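Local coordinates for EmGH1 (Erythrobacter marinus, PDB 5Z87), which probably hydrolyses beta-glucosidic bonds as a glycoside hydrolase of family 3, at residues Tyr368-Arg371 / Ala372-Ile376. Sequence-based numbering, arbitrary orientation.
Sequences YVRR and AAERI
The side chains of Arg-371 and Arg-375 run side by side on successive turns of helix 366-382, pointing the same way, with guanidinium planes 18° apart. One face of the Arg-375 group is covered by the aliphatic chain of Arg-371, whose CG sits over its centre, 3.7 Å from CZ of Arg-375. A face of the Arg-371 group receives CD1 of Tyr-368, offset toward the rim, and NH2 of Arg-371 lies in plane at the edge of the Tyr-368 ring. On another side of the helix the Arg-370 guanidinium has Glu-374 OE1 at its edge, nearly in plane. This i to i+4 salt bridge is a side-on grip: NE of Arg-370 meets OE1 of Glu-374 at 2.7 Å, and NH2 of Arg-370 reaches the same OE1 at 2.9 Å, from above the carboxylate plane. The two planes are turned 53° apart. A bend at chi2 (68°) brings the end of Arg-370 back toward Glu-374, while NH1 of Arg-370 forms a hydrogen bond with Asn-52 OD1. Replacing Arg-370 by an alanine removes both donors to OE1 and would probably leave the Glu-374 carboxylate without its charged mate and able to turn. Along the backbone, Ala-373 N bonds to Val-369 O at 2.8 Å. The bond from Arg-375 N to Arg-371 O is weak. Ala-372 and Ala-373 touch Leu-63, Ala-373 also Met-59 of helix 56-61 and Ala-372 Leu-338 of helix 330-340. Arg-371 NE lies 3.6 Å from Arg-375 NH1; Asp-343, salt-bridged to that NH1, probably offsets part of the positive charge, to which nearby Arg-301 adds.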
# COMPACT_ATOMS: atom_id res chain seq x y z
N TYR A 368 -15.96 33.95 -9.74
CA TYR A 368 -15.92 32.63 -9.10
C TYR A 368 -17.09 32.46 -8.13
O TYR A 368 -17.67 31.37 -8.02
CB TYR A 368 -14.58 32.44 -8.38
CG TYR A 368 -13.44 32.19 -9.35
CD1 TYR A 368 -13.29 30.96 -9.97
CD2 TYR A 368 -12.53 33.20 -9.66
CE1 TYR A 368 -12.26 30.72 -10.86
CE2 TYR A 368 -11.49 32.96 -10.57
CZ TYR A 368 -11.37 31.72 -11.16
OH TYR A 368 -10.37 31.48 -12.06
N VAL A 369 -17.45 33.53 -7.41
CA VAL A 369 -18.64 33.48 -6.57
C VAL A 369 -19.87 33.22 -7.43
O VAL A 369 -20.72 32.40 -7.08
CB VAL A 369 -18.77 34.78 -5.76
CG1 VAL A 369 -20.08 34.79 -5.00
CG2 VAL A 369 -17.60 34.90 -4.80
N ARG A 370 -19.96 33.89 -8.58
CA ARG A 370 -21.11 33.74 -9.47
C ARG A 370 -21.15 32.36 -10.12
O ARG A 370 -22.23 31.77 -10.27
CB ARG A 370 -21.08 34.86 -10.53
CG ARG A 370 -21.87 34.59 -11.81
CD ARG A 370 -23.35 34.56 -11.54
NE ARG A 370 -24.15 34.21 -12.72
CZ ARG A 370 -24.89 35.08 -13.40
NH1 ARG A 370 -24.89 36.36 -13.04
NH2 ARG A 370 -25.61 34.69 -14.45
N ARG A 371 -19.98 31.83 -10.51
CA ARG A 371 -19.93 30.46 -11.04
C ARG A 371 -20.48 29.47 -10.02
O ARG A 371 -21.33 28.62 -10.34
CB ARG A 371 -18.50 30.10 -11.43
CG ARG A 371 -18.37 28.73 -12.11
CD ARG A 371 -16.91 28.37 -12.41
NE ARG A 371 -16.11 28.16 -11.20
CZ ARG A 371 -14.87 27.66 -11.19
NH1 ARG A 371 -14.28 27.32 -12.34
NH2 ARG A 371 -14.23 27.50 -10.05
N ALA A 372 -20.04 29.59 -8.76
CA ALA A 372 -20.49 28.65 -7.74
C ALA A 372 -21.97 28.86 -7.41
O ALA A 372 -22.76 27.90 -7.42
CB ALA A 372 -19.62 28.80 -6.49
N ALA A 373 -22.38 30.10 -7.15
CA ALA A 373 -23.77 30.34 -6.75
C ALA A 373 -24.76 29.95 -7.85
O ALA A 373 -25.88 29.53 -7.56
CB ALA A 373 -23.97 31.80 -6.35
N GLU A 374 -24.35 30.05 -9.11
CA GLU A 374 -25.30 29.71 -10.17
C GLU A 374 -25.53 28.21 -10.23
O GLU A 374 -26.66 27.76 -10.46
CB GLU A 374 -24.83 30.26 -11.52
CG GLU A 374 -25.93 30.16 -12.58
CD GLU A 374 -25.58 30.83 -13.90
OE1 GLU A 374 -24.97 31.94 -13.87
OE2 GLU A 374 -25.91 30.25 -14.96
N ARG A 375 -24.47 27.41 -10.02
CA ARG A 375 -24.62 25.95 -9.95
C ARG A 375 -25.59 25.57 -8.85
O ARG A 375 -26.51 24.77 -9.06
CB ARG A 375 -23.26 25.28 -9.70
CG ARG A 375 -22.33 25.31 -10.89
CD ARG A 375 -20.89 25.42 -10.47
NE ARG A 375 -20.00 25.22 -11.61
CZ ARG A 375 -18.68 25.13 -11.54
NH1 ARG A 375 -18.06 25.21 -10.37
NH2 ARG A 375 -17.97 24.95 -12.64
N ILE A 376 -25.40 26.15 -7.66
CA ILE A 376 -26.27 25.91 -6.51
C ILE A 376 -27.72 26.24 -6.85
O ILE A 376 -28.63 25.44 -6.60
CB ILE A 376 -25.79 26.73 -5.31
CG1 ILE A 376 -24.39 26.29 -4.89
CG2 ILE A 376 -26.79 26.62 -4.15
CD1 ILE A 376 -24.36 24.87 -4.37